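Local coordinates for protein tannase (Fusobacterium nucleatum subsp. nucleatum ATCC 25586, PDB 6YQ4) that probably hydrolyses the ester bonds of gallotannins, detoxifying them for the bacterium, as a member of the alpha/beta-hydrolase clan, and binds a magnesium ion, at residues S310-L315 with N333-V338; S322-A327 with D341-I346; A442-T447 with Q474-D479. All coordinates share one frame; numbering follows the deposited sequence.

Contact 1 of 3, residues S310-L315 with N333-V338; sequences SANRAL and NKVVAV
Asn-312, on the helix 298-316, reaches across to Val-335 at the start of a hairpin strand and takes up both polar groups of its backbone. With chi1 at -84° its CG stands anti to the carbonyl carbon, and CB carries the amide out from the helix surface. Past CB, CG comes to lie equally far, 3.7 Å, from Val-335 N and from Val-335 O, so OD1 and ND2 each face one of the two backbone groups. OD1 accepts from Val-335 N at 2.8 Å, in the carbonyl plane and on a lone pair. ND2 gives a straighter bond to Val-335 O, 2.9 Å long with an N-H...O angle of 166°, again along a lone pair and close to the plane of the amide. Two bonds to one residue fix the rotation of the amide about CB-CG.

Beside this polar pair Val-335 is buried. Its CG2 touches Leu-315 CD1 at 4.1 Å and Ala-311 CB at 4.2 Å. The small methyl of Ala-311 lets the strand come close, while the longer Leu-315 extends the apolar patch as far as the backbone of Asn-333, where CD1 lies 3.8 Å from Asn-333 O. The strand runs roughly antiparallel to the helix, at 149°, and pairs with strand 328-330, where Val-336 and Ala-337 both face Thr-329 in a classic beta bulge.

An asparagine amide has the donor and acceptor of a peptide group, so here a helix side chain satisfies a strand much as another strand would, with an apolar contact alongside.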
ATOM      1  N   SER A 310       7.430   5.821  18.915  1.00 32.01           N
ATOM      2  CA  SER A 310       6.489   4.713  19.044  1.00 33.04           C
ATOM      3  C   SER A 310       6.490   4.126  20.458  1.00 34.65           C
ATOM      4  O   SER A 310       5.429   3.976  21.074  1.00 33.12           O
ATOM      5  CB  SER A 310       6.807   3.622  18.021  1.00 26.84           C
ATOM      6  OG  SER A 310       5.954   2.495  18.221  1.00 27.12           O
ATOM      7  N   ALA A 311       7.673   3.758  20.980  1.00 32.30           N
ATOM      8  CA  ALA A 311       7.736   3.168  22.323  1.00 35.75           C
ATOM      9  C   ALA A 311       7.265   4.138  23.412  1.00 36.42           C
ATOM     10  O   ALA A 311       6.709   3.703  24.426  1.00 44.21           O
ATOM     11  CB  ALA A 311       9.152   2.686  22.622  1.00 28.98           C
ATOM     12  N   ASN A 312       7.464   5.444  23.235  1.00 31.94           N
ATOM     13  CA  ASN A 312       6.989   6.373  24.262  1.00 43.99           C
ATOM     14  C   ASN A 312       5.476   6.528  24.254  1.00 47.32           C
ATOM     15  O   ASN A 312       4.872   6.729  25.315  1.00 33.67           O
ATOM     16  CB  ASN A 312       7.656   7.722  24.093  1.00 41.00           C
ATOM     17  CG  ASN A 312       8.983   7.759  24.754  1.00 43.44           C
ATOM     18  OD1 ASN A 312       9.212   7.028  25.730  1.00 39.28           O
ATOM     19  ND2 ASN A 312       9.891   8.577  24.225  1.00 44.34           N
ATOM     20  N   ARG A 313       4.845   6.442  23.079  1.00 42.28           N
ATOM     21  CA  ARG A 313       3.391   6.407  23.056  1.00 41.27           C
ATOM     22  C   ARG A 313       2.878   5.150  23.737  1.00 44.78           C
ATOM     23  O   ARG A 313       1.912   5.200  24.507  1.00 50.53           O
ATOM     24  CB  ARG A 313       2.883   6.500  21.620  1.00 35.57           C
ATOM     25  CG  ARG A 313       1.374   6.309  21.463  1.00 34.29           C
ATOM     26  CD  ARG A 313       0.905   6.811  20.090  1.00 43.81           C
ATOM     27  NE  ARG A 313       0.959   8.280  20.004  1.00 61.32           N
ATOM     28  CZ  ARG A 313       1.840   8.975  19.278  1.00 62.91           C
ATOM     29  NH1 ARG A 313       1.799  10.304  19.271  1.00 60.48           N
ATOM     30  NH2 ARG A 313       2.759   8.349  18.554  1.00 59.99           N
ATOM     31  N   ALA A 314       3.532   4.013  23.484  1.00 43.95           N
ATOM     32  CA  ALA A 314       3.120   2.762  24.113  1.00 41.54           C
ATOM     33  C   ALA A 314       3.171   2.874  25.629  1.00 46.64           C
ATOM     34  O   ALA A 314       2.225   2.490  26.323  1.00 50.81           O
ATOM     35  CB  ALA A 314       4.001   1.614  23.626  1.00 30.24           C
ATOM     36  N   LEU A 315       4.274   3.412  26.160  1.00 46.94           N
ATOM     37  CA  LEU A 315       4.386   3.630  27.597  1.00 41.85           C
ATOM     38  C   LEU A 315       3.220   4.463  28.128  1.00 48.41           C
ATOM     39  O   LEU A 315       2.587   4.094  29.123  1.00 48.95           O
ATOM     40  CB  LEU A 315       5.722   4.295  27.916  1.00 39.43           C
ATOM     41  CG  LEU A 315       6.932   3.368  27.774  1.00 44.56           C
ATOM     42  CD1 LEU A 315       8.233   4.098  28.088  1.00 41.25           C
ATOM     43  CD2 LEU A 315       6.759   2.150  28.672  1.00 43.00           C
ATOM     44  N   ASN A 333      11.514   6.911  33.173  1.00 82.56           N
ATOM     45  CA  ASN A 333      10.480   6.116  32.515  1.00 79.29           C
ATOM     46  C   ASN A 333      10.007   6.751  31.208  1.00 71.75           C
ATOM     47  O   ASN A 333       8.837   6.635  30.831  1.00 77.00           O
ATOM     48  CB  ASN A 333       9.302   5.859  33.453  1.00 84.49           C
ATOM     49  CG  ASN A 333       9.306   4.450  33.998  1.00 89.49           C
ATOM     50  OD1 ASN A 333       8.960   3.498  33.291  1.00 87.49           O
ATOM     51  ND2 ASN A 333       9.713   4.300  35.258  1.00 92.48           N
ATOM     52  N   LYS A 334      10.912   7.443  30.520  1.00 61.04           N
ATOM     53  CA  LYS A 334      10.738   7.791  29.117  1.00 53.89           C
ATOM     54  C   LYS A 334      11.912   7.230  28.322  1.00 48.90           C
ATOM     55  O   LYS A 334      13.055   7.249  28.787  1.00 39.55           O
ATOM     56  CB  LYS A 334      10.630   9.308  28.900  1.00 50.35           C
ATOM     57  CG  LYS A 334       9.381   9.942  29.493  1.00 61.23           C
ATOM     58  CD  LYS A 334       9.659  11.338  30.036  1.00 64.71           C
ATOM     59  CE  LYS A 334       8.773  11.674  31.228  1.00 68.41           C
ATOM     60  NZ  LYS A 334       9.519  11.576  32.526  1.00 76.79           N
ATOM     61  N   VAL A 335      11.624   6.696  27.140  1.00 44.60           N
ATOM     62  CA  VAL A 335      12.691   6.309  26.223  1.00 43.94           C
ATOM     63  C   VAL A 335      13.313   7.582  25.665  1.00 38.90           C
ATOM     64  O   VAL A 335      12.620   8.397  25.050  1.00 41.05           O
ATOM     65  CB  VAL A 335      12.149   5.404  25.103  1.00 41.92           C
ATOM     66  CG1 VAL A 335      13.223   5.118  24.053  1.00 32.05           C
ATOM     67  CG2 VAL A 335      11.565   4.117  25.690  1.00 37.72           C
ATOM     68  N   VAL A 336      14.612   7.776  25.896  1.00 36.71           N
ATOM     69  CA  VAL A 336      15.312   8.944  25.360  1.00 43.17           C
ATOM     70  C   VAL A 336      16.272   8.604  24.227  1.00 49.72           C
ATOM     71  O   VAL A 336      16.744   9.525  23.545  1.00 59.42           O
ATOM     72  CB  VAL A 336      16.054   9.732  26.464  1.00 41.89           C
ATOM     73  CG1 VAL A 336      15.085  10.156  27.580  1.00 39.69           C
ATOM     74  CG2 VAL A 336      17.228   8.921  27.033  1.00 39.43           C
ATOM     75  N   ALA A 337      16.549   7.331  23.980  1.00 45.10           N
ATOM     76  CA  ALA A 337      17.439   6.932  22.899  1.00 45.82           C
ATOM     77  C   ALA A 337      17.116   5.492  22.528  1.00 40.22           C
ATOM     78  O   ALA A 337      16.727   4.699  23.390  1.00 47.87           O
ATOM     79  CB  ALA A 337      18.921   7.062  23.288  1.00 41.42           C
ATOM     80  N   VAL A 338      17.273   5.173  21.241  1.00 35.50           N
ATOM     81  CA  VAL A 338      17.000   3.840  20.687  1.00 38.79           C
ATOM     82  C   VAL A 338      18.192   3.423  19.840  1.00 33.16           C
ATOM     83  O   VAL A 338      18.504   4.083  18.844  1.00 39.56           O
ATOM     84  CB  VAL A 338      15.724   3.809  19.826  1.00 36.24           C
ATOM     85  CG1 VAL A 338      15.616   2.482  19.070  1.00 32.15           C
ATOM     86  CG2 VAL A 338      14.509   4.029  20.681  1.00 39.94           C
TER

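Contact 2 of 3, residues S322-A327 with D341-I346; sequences SQFKKA and DVYTHI
Ile-346 and Tyr-343 together form the hollow that receives the ring of Phe-324. The two methyls of Ile-346 meet the CD2-CE2 bond of that ring obliquely: CG2 lies 3.4 Å from Phe-324 CE2, and CD1 reaches 3.5 Å from Phe-324 CD2. Ile-346 suits the place because its branching offers two bumps where an unbranched chain has one. Tyr-343 supplies another wall. With CG anti to the backbone N (chi1 177°), its ring projects from the helix 340-344 so that CE1 comes within 3.4 Å of Phe-324 CD2; the two rings lie obliquely, planes 39° apart and centroids 5.2 Å from each other. Trp-472 meets the Phe-324 ring edge-to-face.

A smaller bump fills a smaller dent at Ala-327. Its CB presses between Val-342 CG1, at 3.7 Å, and the backbone of Tyr-343, whose N is 3.6 Å away; a single methyl fits here, where the loop passes nearest the helix. Lys-326 adds the apolar part of its chain, CG lying across Val-342 CG1 and next to Ile-346 CD1.

The loop 322-327, which leads into strand 328-330, is thus joined to the short helix 340-344 and the turn that follows it. Carbon meets carbon almost throughout, and the hydroxyl of Tyr-343 bonds instead to Ala-442 O, outside this pair of segments. The union therefore rests on close fit and on partial burial of apolar surface, with little demand on direction.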
ATOM      1  N   SER A 322       8.768  -4.336  27.306  1.00 48.26           N
ATOM      2  CA  SER A 322       9.679  -5.308  27.911  1.00 50.12           C
ATOM      3  C   SER A 322      10.641  -6.012  26.952  1.00 55.82           C
ATOM      4  O   SER A 322      11.864  -5.865  27.071  1.00 60.85           O
ATOM      5  CB  SER A 322       8.830  -6.339  28.664  1.00 43.82           C
ATOM      6  OG  SER A 322       9.418  -7.620  28.667  1.00 47.92           O
ATOM      7  N   GLN A 323      10.099  -6.778  26.003  1.00 51.49           N
ATOM      8  CA  GLN A 323      10.918  -7.521  25.053  1.00 49.34           C
ATOM      9  C   GLN A 323      11.961  -6.671  24.343  1.00 44.47           C
ATOM     10  O   GLN A 323      12.949  -7.218  23.854  1.00 51.37           O
ATOM     11  CB  GLN A 323      10.017  -8.179  24.008  1.00 58.98           C
ATOM     12  CG  GLN A 323       8.651  -8.569  24.550  1.00 69.45           C
ATOM     13  CD  GLN A 323       7.609  -8.742  23.456  1.00 77.18           C
ATOM     14  OE1 GLN A 323       7.946  -8.986  22.293  1.00 80.91           O
ATOM     15  NE2 GLN A 323       6.336  -8.613  23.825  1.00 76.11           N
ATOM     16  N   PHE A 324      11.785  -5.353  24.274  1.00 46.43           N
ATOM     17  CA  PHE A 324      12.672  -4.507  23.486  1.00 41.24           C
ATOM     18  C   PHE A 324      13.486  -3.517  24.305  1.00 44.65           C
ATOM     19  O   PHE A 324      14.238  -2.729  23.720  1.00 42.35           O
ATOM     20  CB  PHE A 324      11.857  -3.760  22.426  1.00 36.83           C
ATOM     21  CG  PHE A 324      11.238  -4.673  21.406  1.00 36.68           C
ATOM     22  CD1 PHE A 324      10.043  -5.335  21.678  1.00 38.91           C
ATOM     23  CD2 PHE A 324      11.862  -4.894  20.182  1.00 34.97           C
ATOM     24  CE1 PHE A 324       9.468  -6.199  20.738  1.00 33.22           C
ATOM     25  CE2 PHE A 324      11.298  -5.749  19.239  1.00 38.52           C
ATOM     26  CZ  PHE A 324      10.101  -6.406  19.524  1.00 34.11           C
ATOM     27  N   LYS A 325      13.393  -3.558  25.638  1.00 44.17           N
ATOM     28  CA  LYS A 325      14.134  -2.614  26.470  1.00 45.07           C
ATOM     29  C   LYS A 325      15.651  -2.704  26.286  1.00 43.71           C
ATOM     30  O   LYS A 325      16.347  -1.720  26.538  1.00 48.31           O
ATOM     31  CB  LYS A 325      13.779  -2.827  27.941  1.00 48.87           C
ATOM     32  CG  LYS A 325      12.277  -2.839  28.226  1.00 55.15           C
ATOM     33  CD  LYS A 325      11.971  -3.121  29.710  1.00 61.79           C
ATOM     34  CE  LYS A 325      10.993  -2.095  30.320  1.00 58.58           C
ATOM     35  NZ  LYS A 325      10.836  -2.220  31.807  1.00 54.70           N
ATOM     36  N   LYS A 326      16.191  -3.836  25.832  1.00 45.29           N
ATOM     37  CA  LYS A 326      17.644  -3.930  25.681  1.00 43.75           C
ATOM     38  C   LYS A 326      18.189  -2.973  24.617  1.00 41.22           C
ATOM     39  O   LYS A 326      19.379  -2.641  24.648  1.00 41.86           O
ATOM     40  CB  LYS A 326      18.055  -5.374  25.364  1.00 45.62           C
ATOM     41  CG  LYS A 326      17.833  -5.810  23.916  1.00 44.13           C
ATOM     42  CD  LYS A 326      18.153  -7.298  23.693  1.00 42.89           C
ATOM     43  CE  LYS A 326      19.550  -7.669  24.170  1.00 47.04           C
ATOM     44  NZ  LYS A 326      19.954  -9.068  23.819  1.00 50.55           N
ATOM     45  N   ALA A 327      17.355  -2.511  23.697  1.00 34.49           N
ATOM     46  CA  ALA A 327      17.765  -1.520  22.712  1.00 35.44           C
ATOM     47  C   ALA A 327      17.473  -0.082  23.144  1.00 40.04           C
ATOM     48  O   ALA A 327      17.762   0.853  22.383  1.00 41.98           O
ATOM     49  CB  ALA A 327      17.067  -1.803  21.368  1.00 34.41           C
ATOM     50  N   ASP A 341      20.186  -0.563  15.573  1.00 41.06           N
ATOM     51  CA  ASP A 341      20.767  -1.858  15.219  1.00 43.79           C
ATOM     52  C   ASP A 341      20.285  -2.946  16.169  1.00 52.84           C
ATOM     53  O   ASP A 341      19.767  -3.983  15.736  1.00 63.13           O
ATOM     54  CB  ASP A 341      22.296  -1.778  15.243  1.00 42.45           C
ATOM     55  CG  ASP A 341      22.874  -1.086  14.016  1.00 52.98           C
ATOM     56  OD1 ASP A 341      22.105  -0.756  13.070  1.00 51.98           O
ATOM     57  OD2 ASP A 341      24.108  -0.869  14.012  1.00 62.27           O
ATOM     58  N   VAL A 342      20.446  -2.722  17.477  1.00 44.39           N
ATOM     59  CA  VAL A 342      19.990  -3.697  18.462  1.00 41.84           C
ATOM     60  C   VAL A 342      18.499  -3.967  18.293  1.00 41.22           C
ATOM     61  O   VAL A 342      18.045  -5.118  18.387  1.00 38.34           O
ATOM     62  CB  VAL A 342      20.321  -3.211  19.886  1.00 40.44           C
ATOM     63  CG1 VAL A 342      19.837  -4.228  20.933  1.00 31.99           C
ATOM     64  CG2 VAL A 342      21.815  -2.935  20.028  1.00 31.03           C
ATOM     65  N   TYR A 343      17.720  -2.913  18.014  1.00 33.81           N
ATOM     66  CA  TYR A 343      16.271  -3.054  17.934  1.00 34.22           C
ATOM     67  C   TYR A 343      15.865  -4.011  16.817  1.00 31.69           C
ATOM     68  O   TYR A 343      14.899  -4.767  16.958  1.00 32.72           O
ATOM     69  CB  TYR A 343      15.613  -1.678  17.726  1.00 29.77           C
ATOM     70  CG  TYR A 343      14.102  -1.747  17.560  1.00 29.45           C
ATOM     71  CD1 TYR A 343      13.265  -1.862  18.670  1.00 28.51           C
ATOM     72  CD2 TYR A 343      13.514  -1.733  16.294  1.00 30.45           C
ATOM     73  CE1 TYR A 343      11.884  -1.933  18.521  1.00 29.34           C
ATOM     74  CE2 TYR A 343      12.132  -1.816  16.134  1.00 22.81           C
ATOM     75  CZ  TYR A 343      11.325  -1.917  17.252  1.00 27.79           C
ATOM     76  OH  TYR A 343       9.949  -1.960  17.117  1.00 28.04           O
ATOM     77  N   THR A 344      16.582  -3.982  15.694  1.00 27.37           N
ATOM     78  CA  THR A 344      16.205  -4.770  14.528  1.00 35.50           C
ATOM     79  C   THR A 344      16.663  -6.221  14.611  1.00 35.37           C
ATOM     80  O   THR A 344      16.209  -7.037  13.799  1.00 31.76           O
ATOM     81  CB  THR A 344      16.764  -4.118  13.261  1.00 34.13           C
ATOM     82  OG1 THR A 344      18.138  -3.777  13.475  1.00 42.32           O
ATOM     83  CG2 THR A 344      15.997  -2.855  12.954  1.00 34.49           C
ATOM     84  N   HIS A 345      17.538  -6.560  15.564  1.00 29.77           N
ATOM     85  CA  HIS A 345      18.039  -7.913  15.736  1.00 36.17           C
ATOM     86  C   HIS A 345      17.270  -8.693  16.792  1.00 35.06           C
ATOM     87  O   HIS A 345      17.746  -9.735  17.252  1.00 35.21           O
ATOM     88  CB  HIS A 345      19.523  -7.869  16.092  1.00 42.37           C
ATOM     89  CG  HIS A 345      20.409  -7.652  14.911  1.00 49.61           C
ATOM     90  ND1 HIS A 345      20.186  -6.644  13.995  1.00 50.20           N
ATOM     91  CD2 HIS A 345      21.500  -8.325  14.479  1.00 50.89           C
ATOM     92  CE1 HIS A 345      21.109  -6.701  13.053  1.00 52.11           C
ATOM     93  NE2 HIS A 345      21.921  -7.709  13.325  1.00 53.02           N
ATOM     94  N   ILE A 346      16.105  -8.203  17.201  1.00 31.61           N
ATOM     95  CA  ILE A 346      15.463  -8.742  18.388  1.00 44.15           C
ATOM     96  C   ILE A 346      14.581  -9.915  17.975  1.00 55.19           C
ATOM     97  O   ILE A 346      14.788 -11.046  18.436  1.00 68.60           O
ATOM     98  CB  ILE A 346      14.714  -7.632  19.155  1.00 46.77           C
ATOM     99  CG1 ILE A 346      15.729  -6.879  20.039  1.00 49.94           C
ATOM    100  CG2 ILE A 346      13.574  -8.200  20.002  1.00 42.33           C
ATOM    101  CD1 ILE A 346      15.125  -5.888  21.017  1.00 50.69           C
TER

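Contact 3 of 3, residues A442-T447 with Q474-D479; sequences AIDKDT and QGHGGD
Asp-444 and His-476 have the geometry of the acid and base in a Ser-His-Asp triad of the alpha/beta-hydrolase kind, with Ser-166 probably the nucleophile; they stand on loops that follow strands 435-439 and 465-469. His-476 ND1 donates to Asp-444 OD2 at 3.0 Å with an angle of 158°, on the syn side of the carboxylate, and the oxygen lies near the ring plane although the carboxylate plane stands almost perpendicular to the ring. NE2, at the far side of the ring, bonds to Ser-166 OG.

Several contacts keep the carboxylate in place. OD1 accepts from Asp-446 N at 2.9 Å, closing an Asx turn, the kind of bond an aspartate is short enough to make. Water 1 donates to OD2 at 2.6 Å and, at 3.0 Å, to Gly-475 O. Asp-446 then lies over one face of the imidazole: its CB makes a CH-pi contact 3.8 Å from the ring centroid, and its carboxylate is stacked, 5° from parallel. That group has its own partners, a salt bridge to Arg-246 and a bond to a glycerol probably from the crystallisation liquor.

Nearer the start of both segments, the loops are joined by Ile-443 N, which donates to Gln-474 O at 3.2 Å. The Gln-474 side chain curls over to the next residue, NE2 donating to Gly-475 O at 2.7 Å.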
ATOM      1  N   ALA A 442       5.570  -1.227  14.156  1.00 32.46           N
ATOM      2  CA  ALA A 442       6.915  -1.336  14.710  1.00 30.97           C
ATOM      3  C   ALA A 442       7.472  -2.771  14.704  1.00 33.31           C
ATOM      4  O   ALA A 442       8.692  -2.936  14.791  1.00 34.89           O
ATOM      5  CB  ALA A 442       6.909  -0.750  16.127  1.00 21.95           C
ATOM      6  N   ILE A 443       6.628  -3.808  14.619  1.00 31.92           N
ATOM      7  CA  ILE A 443       7.104  -5.180  14.462  1.00 37.49           C
ATOM      8  C   ILE A 443       6.732  -5.747  13.090  1.00 36.21           C
ATOM      9  O   ILE A 443       6.684  -6.961  12.918  1.00 35.88           O
ATOM     10  CB  ILE A 443       6.610  -6.109  15.588  1.00 36.38           C
ATOM     11  CG1 ILE A 443       5.090  -6.258  15.572  1.00 31.24           C
ATOM     12  CG2 ILE A 443       7.118  -5.657  16.929  1.00 23.53           C
ATOM     13  CD1 ILE A 443       4.577  -7.276  16.542  1.00 25.81           C
ATOM     14  N   ASP A 444       6.473  -4.876  12.116  1.00 34.41           N
ATOM     15  CA  ASP A 444       6.164  -5.275  10.744  1.00 29.71           C
ATOM     16  C   ASP A 444       7.463  -5.511   9.981  1.00 31.39           C
ATOM     17  O   ASP A 444       8.220  -4.570   9.707  1.00 24.96           O
ATOM     18  CB  ASP A 444       5.322  -4.197  10.066  1.00 30.37           C
ATOM     19  CG  ASP A 444       4.784  -4.621   8.703  1.00 30.35           C
ATOM     20  OD1 ASP A 444       5.390  -5.485   8.025  1.00 34.58           O
ATOM     21  OD2 ASP A 444       3.726  -4.081   8.318  1.00 32.63           O
ATOM     22  N   LYS A 445       7.714  -6.762   9.602  1.00 29.66           N
ATOM     23  CA  LYS A 445       8.928  -7.088   8.874  1.00 30.18           C
ATOM     24  C   LYS A 445       8.627  -7.588   7.470  1.00 25.73           C
ATOM     25  O   LYS A 445       9.491  -8.197   6.843  1.00 24.16           O
ATOM     26  CB  LYS A 445       9.754  -8.105   9.647  1.00 26.74           C
ATOM     27  CG  LYS A 445      10.164  -7.595  11.023  1.00 34.00           C
ATOM     28  CD  LYS A 445      11.007  -8.648  11.757  1.00 45.53           C
ATOM     29  CE  LYS A 445      11.435  -8.151  13.121  1.00 46.71           C
ATOM     30  NZ  LYS A 445      11.751  -9.305  14.007  1.00 47.83           N
ATOM     31  N   ASP A 446       7.431  -7.292   6.945  1.00 21.01           N
ATOM     32  CA  ASP A 446       7.156  -7.627   5.553  1.00 24.66           C
ATOM     33  C   ASP A 446       7.927  -6.728   4.615  1.00 29.56           C
ATOM     34  O   ASP A 446       8.235  -7.130   3.487  1.00 35.10           O
ATOM     35  CB  ASP A 446       5.662  -7.546   5.262  1.00 23.44           C
ATOM     36  CG  ASP A 446       4.912  -8.811   5.721  1.00 30.56           C
ATOM     37  OD1 ASP A 446       4.902  -9.121   6.940  1.00 25.64           O
ATOM     38  OD2 ASP A 446       4.336  -9.495   4.855  1.00 34.24           O
ATOM     39  N   THR A 447       8.234  -5.513   5.063  1.00 28.09           N
ATOM     40  CA  THR A 447       9.152  -4.630   4.369  1.00 28.29           C
ATOM     41  C   THR A 447       9.905  -3.823   5.414  1.00 28.35           C
ATOM     42  O   THR A 447       9.519  -3.769   6.582  1.00 24.31           O
ATOM     43  CB  THR A 447       8.444  -3.701   3.374  1.00 30.58           C
ATOM     44  OG1 THR A 447       9.427  -3.020   2.594  1.00 28.76           O
ATOM     45  CG2 THR A 447       7.572  -2.675   4.083  1.00 32.53           C
ATOM     46  N   GLN A 474       2.684  -3.683  16.517  1.00 27.20           N
ATOM     47  CA  GLN A 474       1.783  -3.889  15.391  1.00 31.37           C
ATOM     48  C   GLN A 474       2.557  -4.511  14.236  1.00 26.05           C
ATOM     49  O   GLN A 474       3.587  -3.977  13.812  1.00 31.16           O
ATOM     50  CB  GLN A 474       1.143  -2.558  14.965  1.00 30.25           C
ATOM     51  CG  GLN A 474       0.403  -2.596  13.631  1.00 29.80           C
ATOM     52  CD  GLN A 474      -0.842  -3.467  13.705  1.00 37.19           C
ATOM     53  OE1 GLN A 474      -1.738  -3.211  14.517  1.00 35.27           O
ATOM     54  NE2 GLN A 474      -0.899  -4.509  12.860  1.00 22.69           N
ATOM     55  N   GLY A 475       2.079  -5.648  13.748  1.00 29.15           N
ATOM     56  CA  GLY A 475       2.649  -6.299  12.595  1.00 22.57           C
ATOM     57  C   GLY A 475       1.951  -5.882  11.322  1.00 31.55           C
ATOM     58  O   GLY A 475       1.277  -4.842  11.261  1.00 26.57           O
ATOM     59  N   HIS A 476       2.105  -6.722  10.288  1.00 24.29           N
ATOM     60  CA  HIS A 476       1.492  -6.448   8.998  1.00 24.29           C
ATOM     61  C   HIS A 476      -0.026  -6.458   9.132  1.00 27.01           C
ATOM     62  O   HIS A 476      -0.598  -7.303   9.824  1.00 22.95           O
ATOM     63  CB  HIS A 476       1.953  -7.478   7.963  1.00 29.51           C
ATOM     64  CG  HIS A 476       1.968  -6.975   6.548  1.00 28.06           C
ATOM     65  ND1 HIS A 476       2.699  -5.874   6.150  1.00 26.50           N
ATOM     66  CD2 HIS A 476       1.345  -7.430   5.434  1.00 26.70           C
ATOM     67  CE1 HIS A 476       2.532  -5.680   4.853  1.00 25.72           C
ATOM     68  NE2 HIS A 476       1.728  -6.620   4.393  1.00 27.11           N
ATOM     69  N   GLY A 477      -0.672  -5.479   8.508  1.00 28.15           N
ATOM     70  CA  GLY A 477      -2.119  -5.381   8.542  1.00 24.86           C
ATOM     71  C   GLY A 477      -2.571  -3.949   8.330  1.00 28.78           C
ATOM     72  O   GLY A 477      -1.774  -3.028   8.216  1.00 36.63           O
ATOM     73  N   GLY A 478      -3.890  -3.785   8.269  1.00 26.97           N
ATOM     74  CA  GLY A 478      -4.481  -2.481   8.054  1.00 29.66           C
ATOM     75  C   GLY A 478      -5.816  -2.402   8.761  1.00 28.85           C
ATOM     76  O   GLY A 478      -6.342  -3.403   9.252  1.00 29.69           O
ATOM     77  N   ASP A 479      -6.344  -1.180   8.829  1.00 23.57           N
ATOM     78  CA  ASP A 479      -7.696  -0.909   9.331  1.00 21.42           C
ATOM     79  C   ASP A 479      -7.862  -1.317  10.787  1.00 24.42           C
ATOM     80  O   ASP A 479      -8.966  -1.661  11.212  1.00 34.19           O
ATOM     81  CB  ASP A 479      -8.772  -1.599   8.476  1.00 25.75           C
ATOM     82  CG  ASP A 479      -8.828  -1.066   7.057  1.00 36.44           C
ATOM     83  OD1 ASP A 479      -9.577  -1.650   6.250  1.00 40.41           O
ATOM     84  OD2 ASP A 479      -8.143  -0.059   6.743  1.00 39.13           O
TER
HETATM   85  O   HOH W   1       1.970  -2.554   9.389  1.00 27.44           O

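Contacts 1 and 2 interlock along the chain, since their segments alternate, and their centres lie 13 Å apart. The hairpin that contact 1 sets against the helix 298-316 leads directly into the helix 340-344 of contact 2. Contact 3, the probable catalytic site, is about 17 Å from contact 2 and 19 Å from contact 1, centre to centre, yet it meets both: Tyr-343 OH is 2.8 Å from Ala-442 O, Phe-324 CZ is 4.0 Å from Ile-443 CG2, and Ser-310 OG is 4.0 Å from Ala-442 CB. Trp-472, just before the histidine loop, touches side chains of contacts 1 and 2. The magnesium site lies away from all three.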